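Side-chain contact in like-Sm ribonucleoprotein core (Methanococcus vannielii SB, PDB 5MKI), which probably binds uridine-rich RNA as a seven-subunit ring of the Sm-like family, with calcium ions also seen bound to the protein: residues G12-I15 with N16-V19. Sequence-based numbering, arbitrary orientation.
Sequences GKSI and NTNV
A type II beta turn from Ser14 to Thr17 links the N-terminal helix 9-13 of the Sm fold to its first strand, 18-23. The ends of the turn lie 5.4 Å apart between Ser14 CA and Thr17 CA, and Asn16, at its third position, has a positive phi of 64°, as a type II turn requires there. Two donors of Thr17 grip one carbonyl oxygen: its N lies 3.1 Å from Ser14 O, a bent bond of 143° at the hydrogen, and its OG1 lies 2.7 Å from the same Ser14 O. Both donors come from one face of the carbonyl, the N well above its plane and the hydroxyl tilted out of it less. Thr17 OG1 sits between its own backbone N and carbonyl carbon (chi1 71°), which turns the hydroxyl back over the turn, 3.5 Å from Ser14 CB. A valine in place of Thr17 would probably cost Ser14 O its hydroxyl donor, leaving the bent amide bond alone, of these two, to close the turn. Ser14 CB also meets Val19 CG1 at 4.0 Å, an apolar touch between the turn and strand 18-23. On the outer corner the side chains of Ile15 and Asn16 cross at a slant, Ile15 CG2 lying 3.6 Å from Asn16 ND2, while Asn16 OD1 accepts a hydrogen bond from Lys34. Ile15 also packs on Thr4 of a neighbouring subunit. Leu72 at the C-terminus touches both Ser14 and Val19, and strand 28-36 runs antiparallel to strand 18-23, with Leu33 backbone-bonded to Asn16 and Thr17 and Gly31 to Val19.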
ATOM      1  N   GLY A  12       5.862 -20.432  14.161  1.00 27.66           N
ATOM      2  CA  GLY A  12       5.875 -21.876  14.023  1.00 26.68           C
ATOM      3  C   GLY A  12       5.983 -22.588  15.357  1.00 34.02           C
ATOM      4  O   GLY A  12       5.402 -23.658  15.538  1.00 38.70           O
ATOM      5  N   LYS A  13       6.714 -21.998  16.314  1.00 30.66           N
ATOM      6  CA  LYS A  13       6.808 -22.579  17.653  1.00 36.01           C
ATOM      7  C   LYS A  13       5.516 -22.432  18.446  1.00 37.64           C
ATOM      8  O   LYS A  13       5.283 -23.211  19.380  1.00 34.64           O
ATOM      9  CB  LYS A  13       7.957 -21.932  18.432  1.00 29.84           C
ATOM     10  CG  LYS A  13       9.314 -22.079  17.759  1.00 36.48           C
ATOM     11  CD  LYS A  13      10.422 -21.385  18.559  1.00 38.65           C
ATOM     12  CE  LYS A  13      11.800 -21.931  18.185  1.00 44.78           C
ATOM     13  NZ  LYS A  13      11.843 -22.308  16.740  1.00 43.36           N
ATOM     14  N   SER A  14       4.681 -21.446  18.109  1.00 33.72           N
ATOM     15  CA  SER A  14       3.424 -21.197  18.801  1.00 28.59           C
ATOM     16  C   SER A  14       2.248 -21.933  18.188  1.00 28.51           C
ATOM     17  O   SER A  14       1.106 -21.674  18.587  1.00 28.63           O
ATOM     18  CB  SER A  14       3.112 -19.702  18.819  1.00 28.14           C
ATOM     19  OG  SER A  14       4.035 -19.004  19.613  1.00 28.80           O
ATOM     20  N   ILE A  15       2.487 -22.829  17.226  1.00 26.29           N
ATOM     21  CA  ILE A  15       1.392 -23.606  16.668  1.00 27.36           C
ATOM     22  C   ILE A  15       0.713 -24.380  17.793  1.00 35.40           C
ATOM     23  O   ILE A  15       1.377 -24.953  18.672  1.00 30.46           O
ATOM     24  CB  ILE A  15       1.873 -24.561  15.564  1.00 30.82           C
ATOM     25  CG1 ILE A  15       2.309 -23.786  14.305  1.00 28.82           C
ATOM     26  CG2 ILE A  15       0.758 -25.544  15.204  1.00 30.10           C
ATOM     27  CD1 ILE A  15       1.154 -23.159  13.518  1.00 26.35           C
ATOM     28  N   ASN A  16      -0.623 -24.359  17.785  1.00 31.55           N
ATOM     29  CA  ASN A  16      -1.464 -25.061  18.757  1.00 31.43           C
ATOM     30  C   ASN A  16      -1.277 -24.517  20.170  1.00 33.79           C
ATOM     31  O   ASN A  16      -1.391 -25.253  21.150  1.00 35.04           O
ATOM     32  CB  ASN A  16      -1.221 -26.572  18.712  1.00 34.70           C
ATOM     33  CG  ASN A  16      -1.791 -27.194  17.467  1.00 34.27           C
ATOM     34  OD1 ASN A  16      -2.888 -26.833  17.040  1.00 38.46           O
ATOM     35  ND2 ASN A  16      -1.051 -28.114  16.859  1.00 34.44           N
ATOM     36  N   THR A  17      -0.968 -23.225  20.269  1.00 32.19           N
ATOM     37  CA  THR A  17      -1.070 -22.466  21.504  1.00 32.43           C
ATOM     38  C   THR A  17      -1.921 -21.230  21.236  1.00 34.38           C
ATOM     39  O   THR A  17      -2.283 -20.935  20.091  1.00 34.13           O
ATOM     40  CB  THR A  17       0.309 -22.072  22.052  1.00 33.76           C
ATOM     41  OG1 THR A  17       0.893 -21.058  21.218  1.00 34.00           O
ATOM     42  CG2 THR A  17       1.233 -23.285  22.103  1.00 33.57           C
ATOM     43  N   ASN A  18      -2.239 -20.502  22.304  1.00 29.81           N
ATOM     44  CA  ASN A  18      -3.068 -19.308  22.209  1.00 33.93           C
ATOM     45  C   ASN A  18      -2.212 -18.073  21.951  1.00 35.07           C
ATOM     46  O   ASN A  18      -1.226 -17.835  22.659  1.00 33.29           O
ATOM     47  CB  ASN A  18      -3.878 -19.118  23.491  1.00 36.29           C
ATOM     48  CG  ASN A  18      -5.195 -18.432  23.239  1.00 42.41           C
ATOM     49  OD1 ASN A  18      -5.266 -17.208  23.131  1.00 48.09           O
ATOM     50  ND2 ASN A  18      -6.250 -19.225  23.123  1.00 42.85           N
ATOM     51  N   VAL A  19      -2.590 -17.286  20.937  1.00 32.52           N
ATOM     52  CA  VAL A  19      -1.867 -16.060  20.621  1.00 29.41           C
ATOM     53  C   VAL A  19      -2.846 -14.898  20.593  1.00 24.99           C
ATOM     54  O   VAL A  19      -4.050 -15.071  20.405  1.00 30.88           O
ATOM     55  CB  VAL A  19      -1.091 -16.159  19.289  1.00 29.76           C
ATOM     56  CG1 VAL A  19      -0.110 -17.340  19.354  1.00 29.40           C
ATOM     57  CG2 VAL A  19      -2.058 -16.274  18.088  1.00 23.54           C
TER